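Local coordinates for N-carbamoylsarcosine amidase related protein (Thermoplasma acidophilum, PDB 3EEF), which probably hydrolyses N-carbamoylsarcosine to sarcosine, carbon dioxide and ammonia, as a zinc-containing member of the isochorismatase-like hydrolases, at residues Pro3-Val8 against Lys33-Phe38; Tyr47-His52 against Ser73-Glu78; Asp111-Ile116 against Tyr136-Val141. All blocks are in the same frame, centred on the assembly; numbering follows the deposited sequence.

How the contacts relate
All three contacts share one parallel sheet, in which strand 3-8 lies between strands 45-50 and 112-116. Contact 1 lays helix 22-40 against the central strand, and its neighbours carry contact 2 and contact 3. The centres of contacts 1 and 3 are about 10 Å apart, and a probable hydrogen bond from V114 N to A4 O (2.8 Å) joins them. Contact 2 is centred about 15 Å from contact 1, linked to it by the probable bond V48 N to V7 O (3.1 Å). It alone holds zinc ligands, D50 and H52. Contacts 2 and 3 do not touch: their centres are about 19 Å apart, on opposite sides of the chain's centre.

Contact 1: residues Pro3-Val8 against Lys33-Phe38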
ATOM      1  N   PRO A   3      -2.330  22.178   6.949  1.00 48.94           N
ATOM      2  CA  PRO A   3      -3.257  21.476   6.117  1.00 46.91           C
ATOM      3  C   PRO A   3      -2.925  21.533   4.641  1.00 45.48           C
ATOM      4  O   PRO A   3      -2.265  22.483   4.178  1.00 45.36           O
ATOM      5  CB  PRO A   3      -4.547  22.230   6.370  1.00 47.80           C
ATOM      6  CG  PRO A   3      -4.078  23.667   6.473  1.00 49.77           C
ATOM      7  CD  PRO A   3      -2.699  23.600   7.086  1.00 49.96           C
ATOM      8  N   ALA A   4      -3.414  20.527   3.903  1.00 41.72           N
ATOM      9  CA  ALA A   4      -3.437  20.588   2.452  1.00 37.75           C
ATOM     10  C   ALA A   4      -4.852  20.432   1.976  1.00 38.27           C
ATOM     11  O   ALA A   4      -5.660  19.742   2.612  1.00 38.77           O
ATOM     12  CB  ALA A   4      -2.572  19.504   1.870  1.00 36.06           C
ATOM     13  N   LEU A   5      -5.152  21.051   0.843  1.00 36.21           N
ATOM     14  CA  LEU A   5      -6.492  20.936   0.279  1.00 38.26           C
ATOM     15  C   LEU A   5      -6.496  19.851  -0.800  1.00 39.31           C
ATOM     16  O   LEU A   5      -5.676  19.879  -1.707  1.00 38.09           O
ATOM     17  CB  LEU A   5      -6.958  22.272  -0.289  1.00 36.01           C
ATOM     18  CG  LEU A   5      -8.301  22.301  -0.987  1.00 39.13           C
ATOM     19  CD1 LEU A   5      -9.493  22.180   0.028  1.00 30.17           C
ATOM     20  CD2 LEU A   5      -8.364  23.572  -1.842  1.00 33.42           C
ATOM     21  N   VAL A   6      -7.403  18.889  -0.655  1.00 38.65           N
ATOM     22  CA  VAL A   6      -7.568  17.804  -1.611  1.00 37.67           C
ATOM     23  C   VAL A   6      -8.901  18.018  -2.300  1.00 36.88           C
ATOM     24  O   VAL A   6      -9.935  18.036  -1.634  1.00 36.45           O
ATOM     25  CB  VAL A   6      -7.500  16.405  -0.938  1.00 39.16           C
ATOM     26  CG1 VAL A   6      -7.677  15.301  -1.959  1.00 35.12           C
ATOM     27  CG2 VAL A   6      -6.175  16.229  -0.231  1.00 35.23           C
ATOM     28  N   VAL A   7      -8.857  18.232  -3.618  1.00 36.08           N
ATOM     29  CA  VAL A   7     -10.038  18.578  -4.410  1.00 36.78           C
ATOM     30  C   VAL A   7     -10.464  17.367  -5.214  1.00 37.95           C
ATOM     31  O   VAL A   7      -9.822  17.030  -6.235  1.00 38.60           O
ATOM     32  CB  VAL A   7      -9.776  19.740  -5.393  1.00 38.03           C
ATOM     33  CG1 VAL A   7     -11.067  20.135  -6.022  1.00 34.32           C
ATOM     34  CG2 VAL A   7      -9.136  20.986  -4.697  1.00 34.14           C
ATOM     35  N   VAL A   8     -11.545  16.718  -4.776  1.00 36.63           N
ATOM     36  CA  VAL A   8     -11.923  15.402  -5.330  1.00 38.71           C
ATOM     37  C   VAL A   8     -12.902  15.447  -6.539  1.00 39.61           C
ATOM     38  O   VAL A   8     -14.019  15.901  -6.392  1.00 40.04           O
ATOM     39  CB  VAL A   8     -12.525  14.480  -4.225  1.00 38.65           C
ATOM     40  CG1 VAL A   8     -12.765  13.054  -4.789  1.00 36.10           C
ATOM     41  CG2 VAL A   8     -11.595  14.460  -2.947  1.00 31.64           C
ATOM     42  N   LYS A  33     -13.589  29.334  -3.905  1.00 52.12           N
ATOM     43  CA  LYS A  33     -13.291  30.161  -2.736  1.00 52.08           C
ATOM     44  C   LYS A  33     -12.284  29.473  -1.829  1.00 51.42           C
ATOM     45  O   LYS A  33     -11.329  30.088  -1.379  1.00 51.75           O
ATOM     46  CB  LYS A  33     -14.590  30.441  -1.979  1.00 51.34           C
ATOM     47  CG  LYS A  33     -14.459  31.287  -0.723  1.00 58.21           C
ATOM     48  CD  LYS A  33     -15.867  31.722  -0.240  1.00 70.23           C
ATOM     49  CE  LYS A  33     -15.884  33.124   0.378  1.00 76.33           C
ATOM     50  NZ  LYS A  33     -17.288  33.599   0.696  1.00 79.13           N
ATOM     51  N   VAL A  34     -12.496  28.180  -1.579  1.00 51.55           N
ATOM     52  CA  VAL A  34     -11.577  27.404  -0.735  1.00 48.67           C
ATOM     53  C   VAL A  34     -10.232  27.264  -1.431  1.00 46.64           C
ATOM     54  O   VAL A  34      -9.177  27.523  -0.842  1.00 45.34           O
ATOM     55  CB  VAL A  34     -12.143  26.027  -0.400  1.00 48.29           C
ATOM     56  CG1 VAL A  34     -11.085  25.151   0.316  1.00 43.53           C
ATOM     57  CG2 VAL A  34     -13.403  26.186   0.461  1.00 47.10           C
ATOM     58  N   ILE A  35     -10.267  26.906  -2.704  1.00 44.98           N
ATOM     59  CA  ILE A  35      -9.028  26.772  -3.447  1.00 47.94           C
ATOM     60  C   ILE A  35      -8.215  28.079  -3.397  1.00 52.11           C
ATOM     61  O   ILE A  35      -7.011  28.064  -3.109  1.00 51.41           O
ATOM     62  CB  ILE A  35      -9.290  26.351  -4.902  1.00 46.68           C
ATOM     63  CG1 ILE A  35      -9.830  24.910  -4.946  1.00 49.76           C
ATOM     64  CG2 ILE A  35      -8.022  26.416  -5.701  1.00 40.60           C
ATOM     65  CD1 ILE A  35     -10.443  24.492  -6.304  1.00 47.96           C
ATOM     66  N   GLU A  36      -8.888  29.201  -3.667  1.00 56.23           N
ATOM     67  CA  GLU A  36      -8.238  30.522  -3.733  1.00 58.26           C
ATOM     68  C   GLU A  36      -7.508  30.908  -2.433  1.00 58.39           C
ATOM     69  O   GLU A  36      -6.365  31.355  -2.480  1.00 59.29           O
ATOM     70  CB  GLU A  36      -9.254  31.608  -4.149  1.00 58.54           C
ATOM     71  N   THR A  37      -8.159  30.721  -1.287  1.00 57.95           N
ATOM     72  CA  THR A  37      -7.558  31.056   0.005  1.00 59.00           C
ATOM     73  C   THR A  37      -6.308  30.187   0.286  1.00 58.32           C
ATOM     74  O   THR A  37      -5.299  30.666   0.800  1.00 57.74           O
ATOM     75  CB  THR A  37      -8.550  30.862   1.164  1.00 59.38           C
ATOM     76  OG1 THR A  37      -8.696  29.467   1.412  1.00 68.36           O
ATOM     77  CG2 THR A  37      -9.927  31.443   0.845  1.00 62.64           C
ATOM     78  N   PHE A  38      -6.376  28.908  -0.063  1.00 56.37           N
ATOM     79  CA  PHE A  38      -5.220  28.014   0.130  1.00 55.77           C
ATOM     80  C   PHE A  38      -4.017  28.475  -0.685  1.00 55.13           C
ATOM     81  O   PHE A  38      -2.877  28.480  -0.193  1.00 53.01           O
ATOM     82  CB  PHE A  38      -5.569  26.560  -0.220  1.00 54.45           C
ATOM     83  CG  PHE A  38      -5.941  25.751   0.962  1.00 49.59           C
ATOM     84  CD1 PHE A  38      -7.162  25.933   1.579  1.00 47.83           C
ATOM     85  CD2 PHE A  38      -5.062  24.812   1.487  1.00 49.67           C
ATOM     86  CE1 PHE A  38      -7.503  25.184   2.712  1.00 45.14           C
ATOM     87  CE2 PHE A  38      -5.405  24.069   2.607  1.00 41.85           C
ATOM     88  CZ  PHE A  38      -6.623  24.259   3.218  1.00 45.79           C
TER
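L5 rests on the ring of F38 and pushes its two methyl groups into the surface of the helix beyond it. Strand 3-8 and the helical segment 33-38 run in largely opposed senses, at 145°, with their axes 9.5 Å apart at the closest, a spacing filled by side chains. CB of L5 stands 3.7 Å from the centroid of the F38 ring and only 13° off its normal, a CH-pi contact over the middle of one face. The same ring turns an edge to the start of the strand, where CE2 of F38 lies 3.9 Å from the carbonyl oxygen of P3, near the ring plane. Because CG of L5 is anti to the backbone N (chi1 176°), the branch reaches past the ring and splits over the preceding turn of helix. CD1 of L5 meets CG1 of V34 at a tight 3.4 Å, while CD2 of L5 lies 3.6 Å from CA of I35. The I35 side chain crosses the end of L5 at about a right angle and goes on to V7, where CG2 of V7 lies 4.0 Å from CG1 of I35. Replacing F38 by an alanine removes the ring, which would probably leave CB of L5 without the face it rests on and open a gap beside P3. V114, on the neighbouring strand 112-116, touches both L5 and F38 and continues this apolar layer. Apart from backbone atoms of P3 and L5 that lie against the F38 ring, the two elements meet through carbon, and no polar bond joins them; burial of apolar surface and fit of shape therefore probably account for most of this helix-on-sheet contact.

Contact 2: residues Tyr47-His52 against Ser73-Glu78; sequences YVNDSH and SEVIDE. With ZN (zinc ion), chain C.
S73 draws up beside D50 and S51 where strand 45-50 ends, the CA atoms of S51 and S73 lying 5.8 Å apart. From there the segment 73-78, mostly loop, runs roughly counter to the strand and diverges from it. No direct backbone bond joins the two; a water does so instead, donating to D50 O at 2.9 Å and to S73 O at 2.6 Å. The carbonyl oxygen of D50 also accepts from the hydroxyl of S66, and CB of S73 lies 3.4 Å from D50 O. The hydroxyl of S73 turns to its own loop, where it meets the carbonyl oxygens of M67 and D70. Farther along, V75 wedges its two methyls against the strand. With CG1 anti to the backbone N (chi1 166°), CG2 of V75 is left to approach the amide of N49, 3.4 Å from ND2, and it also lies 3.9 Å from CD1 of Y47. The V75 side chain runs at about a right angle to those of N49 and Y47, bridging two residues that project from the same side of the strand. On the far side of D50 the chemistry changes: its OD2 binds zinc at 2.0 Å, while its OD1 forms a salt bridge with K90. Two residues on, NE2 of H52 binds the ion at 2.2 Å. E58 and H65 complete this protein site, which sits at the C-terminal end of a parallel strand with an Asp-x-His pair of ligands, as in the related nicotinamidases.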
ATOM      1  N   TYR A  47      -5.386  18.205  -6.768  1.00 41.41           N
ATOM      2  CA  TYR A  47      -6.545  17.708  -7.457  1.00 41.95           C
ATOM      3  C   TYR A  47      -6.350  16.224  -7.663  1.00 40.52           C
ATOM      4  O   TYR A  47      -5.309  15.800  -8.145  1.00 39.78           O
ATOM      5  CB  TYR A  47      -6.718  18.391  -8.820  1.00 43.54           C
ATOM      6  CG  TYR A  47      -7.020  19.889  -8.782  1.00 45.51           C
ATOM      7  CD1 TYR A  47      -8.314  20.369  -8.987  1.00 43.99           C
ATOM      8  CD2 TYR A  47      -6.011  20.817  -8.565  1.00 44.70           C
ATOM      9  CE1 TYR A  47      -8.578  21.736  -8.976  1.00 45.46           C
ATOM     10  CE2 TYR A  47      -6.276  22.187  -8.538  1.00 46.74           C
ATOM     11  CZ  TYR A  47      -7.553  22.640  -8.747  1.00 46.12           C
ATOM     12  OH  TYR A  47      -7.798  24.003  -8.734  1.00 50.04           O
ATOM     13  N   VAL A  48      -7.369  15.444  -7.298  1.00 40.32           N
ATOM     14  CA  VAL A  48      -7.375  14.015  -7.520  1.00 39.60           C
ATOM     15  C   VAL A  48      -8.607  13.684  -8.399  1.00 39.05           C
ATOM     16  O   VAL A  48      -9.723  13.803  -7.944  1.00 41.13           O
ATOM     17  CB  VAL A  48      -7.347  13.216  -6.178  1.00 39.39           C
ATOM     18  CG1 VAL A  48      -6.038  13.373  -5.481  1.00 36.17           C
ATOM     19  CG2 VAL A  48      -8.403  13.706  -5.230  1.00 43.30           C
ATOM     20  N   ASN A  49      -8.370  13.259  -9.645  1.00 37.68           N
ATOM     21  CA  ASN A  49      -9.405  13.070 -10.672  1.00 38.35           C
ATOM     22  C   ASN A  49      -9.435  11.683 -11.252  1.00 39.81           C
ATOM     23  O   ASN A  49      -8.405  11.153 -11.694  1.00 39.35           O
ATOM     24  CB  ASN A  49      -9.136  14.020 -11.823  1.00 37.49           C
ATOM     25  CG  ASN A  49      -8.912  15.413 -11.348  1.00 38.63           C
ATOM     26  OD1 ASN A  49      -9.730  15.944 -10.599  1.00 41.37           O
ATOM     27  ND2 ASN A  49      -7.795  16.010 -11.734  1.00 42.69           N
ATOM     28  N   ASP A  50     -10.611  11.078 -11.258  1.00 41.98           N
ATOM     29  CA  ASP A  50     -10.809   9.857 -12.024  1.00 43.59           C
ATOM     30  C   ASP A  50     -10.202   9.984 -13.416  1.00 41.64           C
ATOM     31  O   ASP A  50     -10.366  11.006 -14.085  1.00 43.93           O
ATOM     32  CB  ASP A  50     -12.291   9.501 -12.113  1.00 45.47           C
ATOM     33  CG  ASP A  50     -12.779   8.691 -10.903  1.00 49.59           C
ATOM     34  OD1 ASP A  50     -11.947   8.323 -10.034  1.00 52.76           O
ATOM     35  OD2 ASP A  50     -13.987   8.369 -10.855  1.00 59.66           O
ATOM     36  N   SER A  51      -9.437   8.977 -13.818  1.00 40.87           N
ATOM     37  CA  SER A  51      -8.828   8.942 -15.152  1.00 41.86           C
ATOM     38  C   SER A  51      -8.798   7.468 -15.561  1.00 40.46           C
ATOM     39  O   SER A  51      -7.740   6.855 -15.647  1.00 40.66           O
ATOM     40  CB  SER A  51      -7.418   9.572 -15.098  1.00 43.44           C
ATOM     41  OG  SER A  51      -6.713   9.508 -16.330  1.00 45.06           O
ATOM     42  N   HIS A  52      -9.994   6.918 -15.781  1.00 40.56           N
ATOM     43  CA  HIS A  52     -10.227   5.474 -15.802  1.00 41.03           C
ATOM     44  C   HIS A  52      -9.841   4.798 -17.100  1.00 41.25           C
ATOM     45  O   HIS A  52      -9.904   5.409 -18.160  1.00 42.07           O
ATOM     46  CB  HIS A  52     -11.699   5.156 -15.540  1.00 40.34           C
ATOM     47  CG  HIS A  52     -12.123   5.342 -14.112  1.00 43.75           C
ATOM     48  ND1 HIS A  52     -11.643   4.560 -13.078  1.00 44.71           N
ATOM     49  CD2 HIS A  52     -13.037   6.182 -13.555  1.00 37.60           C
ATOM     50  CE1 HIS A  52     -12.217   4.935 -11.943  1.00 44.89           C
ATOM     51  NE2 HIS A  52     -13.084   5.906 -12.206  1.00 47.86           N
ATOM     52  N   SER A  73     -12.865  13.658 -18.015  1.00 52.16           N
ATOM     53  CA  SER A  73     -11.934  13.489 -16.894  1.00 52.10           C
ATOM     54  C   SER A  73     -11.123  14.752 -16.590  1.00 52.47           C
ATOM     55  O   SER A  73     -10.310  14.762 -15.678  1.00 52.79           O
ATOM     56  CB  SER A  73     -11.003  12.277 -17.131  1.00 53.46           C
ATOM     57  OG  SER A  73     -10.150  12.426 -18.260  1.00 47.38           O
ATOM     58  N   GLU A  74     -11.378  15.825 -17.320  1.00 51.90           N
ATOM     59  CA  GLU A  74     -10.637  17.056 -17.134  1.00 52.51           C
ATOM     60  C   GLU A  74     -11.315  17.920 -16.061  1.00 51.43           C
ATOM     61  O   GLU A  74     -12.548  17.939 -15.923  1.00 50.28           O
ATOM     62  CB  GLU A  74     -10.482  17.820 -18.462  1.00 52.23           C
ATOM     63  N   VAL A  75     -10.485  18.629 -15.300  1.00 50.82           N
ATOM     64  CA  VAL A  75     -10.945  19.537 -14.243  1.00 51.00           C
ATOM     65  C   VAL A  75     -11.742  20.661 -14.887  1.00 52.28           C
ATOM     66  O   VAL A  75     -11.342  21.189 -15.923  1.00 53.96           O
ATOM     67  CB  VAL A  75      -9.740  20.151 -13.444  1.00 50.93           C
ATOM     68  CG1 VAL A  75     -10.178  21.347 -12.582  1.00 47.44           C
ATOM     69  CG2 VAL A  75      -9.019  19.079 -12.593  1.00 46.63           C
ATOM     70  N   ILE A  76     -12.845  21.050 -14.260  1.00 53.11           N
ATOM     71  CA  ILE A  76     -13.686  22.106 -14.819  1.00 53.31           C
ATOM     72  C   ILE A  76     -12.902  23.419 -14.871  1.00 54.66           C
ATOM     73  O   ILE A  76     -12.071  23.683 -13.994  1.00 54.38           O
ATOM     74  CB  ILE A  76     -15.022  22.272 -14.047  1.00 53.04           C
ATOM     75  CG1 ILE A  76     -14.798  22.827 -12.628  1.00 51.93           C
ATOM     76  CG2 ILE A  76     -15.783  20.955 -14.042  1.00 48.07           C
ATOM     77  CD1 ILE A  76     -16.105  23.001 -11.835  1.00 46.33           C
ATOM     78  N   ASP A  77     -13.155  24.218 -15.913  1.00 57.28           N
ATOM     79  CA  ASP A  77     -12.405  25.467 -16.178  1.00 58.92           C
ATOM     80  C   ASP A  77     -12.573  26.482 -15.078  1.00 56.42           C
ATOM     81  O   ASP A  77     -11.648  27.215 -14.768  1.00 55.77           O
ATOM     82  CB  ASP A  77     -12.824  26.096 -17.516  1.00 61.29           C
ATOM     83  CG  ASP A  77     -12.356  25.282 -18.704  1.00 69.47           C
ATOM     84  OD1 ASP A  77     -11.263  24.668 -18.609  1.00 80.16           O
ATOM     85  OD2 ASP A  77     -13.069  25.248 -19.722  1.00 75.89           O
ATOM     86  N   GLU A  78     -13.750  26.494 -14.469  1.00 56.11           N
ATOM     87  CA  GLU A  78     -14.040  27.398 -13.353  1.00 57.18           C
ATOM     88  C   GLU A  78     -12.939  27.402 -12.282  1.00 57.41           C
ATOM     89  O   GLU A  78     -12.623  28.450 -11.729  1.00 56.35           O
ATOM     90  CB  GLU A  78     -15.386  27.040 -12.709  1.00 57.60           C
ATOM     91  CG  GLU A  78     -16.622  27.371 -13.575  1.00 60.09           C
ATOM     92  CD  GLU A  78     -16.959  26.295 -14.582  1.00 63.72           C
ATOM     93  OE1 GLU A  78     -16.048  25.590 -15.052  1.00 66.54           O
ATOM     94  OE2 GLU A  78     -18.148  26.153 -14.908  1.00 74.19           O
TER
HETATM   95 ZN    ZN C 183     -14.813   6.522 -10.970  0.50 44.33          ZN
HETATM   96  O   HOH W   1      -8.509  12.977 -15.028  1.00 41.34           O

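Contact 3: residues Asp111-Ile116 against Tyr136-Val141; sequences DTVVLI and YRIIVV
T112 and R137 begin a run of four parallel bridges, T112-R137 to L115-V140, that pairs the two strands of a beta-alpha-beta unit whose connecting element is helix 123-133. The backbone holds them tightly: V113 gives its N-H to R137 O (2.8 Å) and its carbonyl oxygen to I139 N (2.9 Å). L115 N then bonds to I139 O at 2.8 Å. Toward the C-terminal ends the pairing slackens, and the bond from V141 N to L115 O is weak at 3.3 Å. There CG2 of I116 lies alongside V141, 3.6 Å from CB of V141. Helix 123-133 packs on one face of the pair, touching V113, L115 and I138, with CD1 of L115 crossing to CG2 of I138 at 3.9 Å. The other face, that of T112, R137 and I139, holds partly exposed residues. I139 is one of them, yet its CD1 still meets CG2 of T112 at 3.8 Å. R137 is another; it bends at chi2 and chi3, carrying its guanidinium away from the strand to a place near R60 of the third subunit. Y136, by contrast, is buried: it brings its ring edge to the D111-T112 backbone, hydrogen bonds through its hydroxyl to D102 and packs on R106 of the second subunit. D111 is partly exposed as well, although R137 N still bonds to its carbonyl oxygen. Its OD1 takes a bond from the backbone N of K2, and T112 OG1 donates to D111 OD1 at 3.0 Å, coming from above the carboxylate plane.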
ATOM      1  N   ASP A 111      -0.419  17.483   8.174  1.00 35.68           N
ATOM      2  CA  ASP A 111      -1.060  16.695   9.231  1.00 38.07           C
ATOM      3  C   ASP A 111      -2.601  16.742   9.203  1.00 36.78           C
ATOM      4  O   ASP A 111      -3.261  16.043   9.967  1.00 38.33           O
ATOM      5  CB  ASP A 111      -0.537  17.141  10.603  1.00 41.54           C
ATOM      6  CG  ASP A 111      -0.915  18.580  10.925  1.00 49.34           C
ATOM      7  OD1 ASP A 111      -1.682  19.178  10.144  1.00 53.88           O
ATOM      8  OD2 ASP A 111      -0.436  19.108  11.946  1.00 62.23           O
ATOM      9  N   THR A 112      -3.173  17.540   8.304  1.00 38.94           N
ATOM     10  CA  THR A 112      -4.605  17.694   8.193  1.00 37.98           C
ATOM     11  C   THR A 112      -4.959  17.793   6.727  1.00 39.04           C
ATOM     12  O   THR A 112      -4.304  18.547   5.980  1.00 38.63           O
ATOM     13  CB  THR A 112      -5.071  18.968   8.889  1.00 42.40           C
ATOM     14  OG1 THR A 112      -4.625  18.940  10.244  1.00 44.40           O
ATOM     15  CG2 THR A 112      -6.629  19.104   8.871  1.00 38.70           C
ATOM     16  N   VAL A 113      -5.976  17.045   6.304  1.00 36.53           N
ATOM     17  CA  VAL A 113      -6.478  17.184   4.943  1.00 37.25           C
ATOM     18  C   VAL A 113      -7.778  17.916   4.965  1.00 36.78           C
ATOM     19  O   VAL A 113      -8.640  17.663   5.812  1.00 38.07           O
ATOM     20  CB  VAL A 113      -6.661  15.807   4.211  1.00 38.37           C
ATOM     21  CG1 VAL A 113      -5.272  15.182   3.927  1.00 33.64           C
ATOM     22  CG2 VAL A 113      -7.550  14.878   4.997  1.00 35.00           C
ATOM     23  N   VAL A 114      -7.912  18.868   4.065  1.00 36.68           N
ATOM     24  CA  VAL A 114      -9.209  19.535   3.879  1.00 37.07           C
ATOM     25  C   VAL A 114      -9.794  19.023   2.604  1.00 35.83           C
ATOM     26  O   VAL A 114      -9.151  19.093   1.560  1.00 37.72           O
ATOM     27  CB  VAL A 114      -9.068  21.055   3.791  1.00 39.15           C
ATOM     28  CG1 VAL A 114     -10.447  21.686   3.650  1.00 31.83           C
ATOM     29  CG2 VAL A 114      -8.348  21.564   5.030  1.00 36.27           C
ATOM     30  N   LEU A 115     -10.998  18.485   2.692  1.00 38.73           N
ATOM     31  CA  LEU A 115     -11.619  17.748   1.574  1.00 40.50           C
ATOM     32  C   LEU A 115     -12.792  18.511   0.961  1.00 41.29           C
ATOM     33  O   LEU A 115     -13.704  18.918   1.656  1.00 40.42           O
ATOM     34  CB  LEU A 115     -12.140  16.393   2.069  1.00 38.65           C
ATOM     35  CG  LEU A 115     -11.138  15.424   2.649  1.00 39.34           C
ATOM     36  CD1 LEU A 115     -11.849  14.153   3.142  1.00 35.07           C
ATOM     37  CD2 LEU A 115     -10.083  15.090   1.595  1.00 39.46           C
ATOM     38  N   ILE A 116     -12.756  18.707  -0.342  1.00 42.25           N
ATOM     39  CA  ILE A 116     -13.897  19.210  -1.065  1.00 40.27           C
ATOM     40  C   ILE A 116     -14.074  18.404  -2.355  1.00 40.81           C
ATOM     41  O   ILE A 116     -13.142  17.699  -2.793  1.00 42.15           O
ATOM     42  CB  ILE A 116     -13.713  20.715  -1.383  1.00 44.57           C
ATOM     43  CG1 ILE A 116     -12.623  20.952  -2.421  1.00 41.32           C
ATOM     44  CG2 ILE A 116     -13.392  21.499  -0.099  1.00 40.18           C
ATOM     45  CD1 ILE A 116     -12.471  22.438  -2.791  1.00 45.34           C
ATOM     46  N   TYR A 136      -3.883  11.319   9.320  1.00 39.73           N
ATOM     47  CA  TYR A 136      -4.257  12.705   9.083  1.00 39.05           C
ATOM     48  C   TYR A 136      -5.489  13.079   9.897  1.00 41.61           C
ATOM     49  O   TYR A 136      -6.346  12.228  10.167  1.00 42.73           O
ATOM     50  CB  TYR A 136      -4.565  12.930   7.601  1.00 38.55           C
ATOM     51  CG  TYR A 136      -3.357  12.710   6.743  1.00 36.61           C
ATOM     52  CD1 TYR A 136      -2.363  13.681   6.668  1.00 40.23           C
ATOM     53  CD2 TYR A 136      -3.164  11.518   6.072  1.00 32.79           C
ATOM     54  CE1 TYR A 136      -1.226  13.484   5.918  1.00 41.62           C
ATOM     55  CE2 TYR A 136      -2.005  11.297   5.326  1.00 41.36           C
ATOM     56  CZ  TYR A 136      -1.049  12.287   5.249  1.00 35.87           C
ATOM     57  OH  TYR A 136       0.090  12.098   4.514  1.00 42.15           O
ATOM     58  N   ARG A 137      -5.584  14.346  10.288  1.00 42.44           N
ATOM     59  CA  ARG A 137      -6.877  14.905  10.729  1.00 42.16           C
ATOM     60  C   ARG A 137      -7.646  15.324   9.494  1.00 41.80           C
ATOM     61  O   ARG A 137      -7.054  15.580   8.432  1.00 39.74           O
ATOM     62  CB  ARG A 137      -6.715  16.110  11.654  1.00 44.37           C
ATOM     63  CG  ARG A 137      -6.010  15.804  12.977  1.00 47.00           C
ATOM     64  CD  ARG A 137      -6.850  14.917  13.925  1.00 51.43           C
ATOM     65  NE  ARG A 137      -8.220  15.415  14.145  1.00 56.15           N
ATOM     66  CZ  ARG A 137      -8.558  16.540  14.807  1.00 67.12           C
ATOM     67  NH1 ARG A 137      -7.629  17.339  15.336  1.00 67.83           N
ATOM     68  NH2 ARG A 137      -9.853  16.873  14.946  1.00 64.13           N
ATOM     69  N   ILE A 138      -8.975  15.380   9.635  1.00 41.20           N
ATOM     70  CA  ILE A 138      -9.849  15.579   8.503  1.00 36.64           C
ATOM     71  C   ILE A 138     -10.819  16.737   8.698  1.00 36.42           C
ATOM     72  O   ILE A 138     -11.489  16.819   9.725  1.00 38.31           O
ATOM     73  CB  ILE A 138     -10.680  14.311   8.204  1.00 37.64           C
ATOM     74  CG1 ILE A 138      -9.748  13.098   7.922  1.00 44.16           C
ATOM     75  CG2 ILE A 138     -11.642  14.587   7.011  1.00 28.00           C
ATOM     76  CD1 ILE A 138     -10.381  11.665   8.076  1.00 30.32           C
ATOM     77  N   ILE A 139     -10.918  17.592   7.681  1.00 32.39           N
ATOM     78  CA  ILE A 139     -11.870  18.669   7.631  1.00 36.58           C
ATOM     79  C   ILE A 139     -12.586  18.538   6.312  1.00 37.92           C
ATOM     80  O   ILE A 139     -11.953  18.259   5.293  1.00 38.37           O
ATOM     81  CB  ILE A 139     -11.143  20.064   7.672  1.00 37.64           C
ATOM     82  CG1 ILE A 139     -10.389  20.225   9.005  1.00 41.90           C
ATOM     83  CG2 ILE A 139     -12.123  21.233   7.423  1.00 37.23           C
ATOM     84  CD1 ILE A 139      -9.548  21.517   9.090  1.00 43.82           C
ATOM     85  N   VAL A 140     -13.900  18.731   6.336  1.00 39.08           N
ATOM     86  CA  VAL A 140     -14.726  18.742   5.144  1.00 39.48           C
ATOM     87  C   VAL A 140     -15.489  20.071   5.021  1.00 40.68           C
ATOM     88  O   VAL A 140     -16.066  20.542   5.978  1.00 41.36           O
ATOM     89  CB  VAL A 140     -15.735  17.588   5.199  1.00 41.46           C
ATOM     90  CG1 VAL A 140     -16.493  17.474   3.869  1.00 34.31           C
ATOM     91  CG2 VAL A 140     -15.021  16.302   5.517  1.00 36.25           C
ATOM     92  N   VAL A 141     -15.457  20.685   3.844  1.00 43.05           N
ATOM     93  CA  VAL A 141     -16.165  21.935   3.590  1.00 41.61           C
ATOM     94  C   VAL A 141     -17.551  21.653   3.026  1.00 40.59           C
ATOM     95  O   VAL A 141     -17.694  21.525   1.826  1.00 40.23           O
ATOM     96  CB  VAL A 141     -15.352  22.814   2.632  1.00 44.90           C
ATOM     97  CG1 VAL A 141     -16.011  24.191   2.426  1.00 41.27           C
ATOM     98  CG2 VAL A 141     -13.940  22.952   3.178  1.00 41.11           C
TER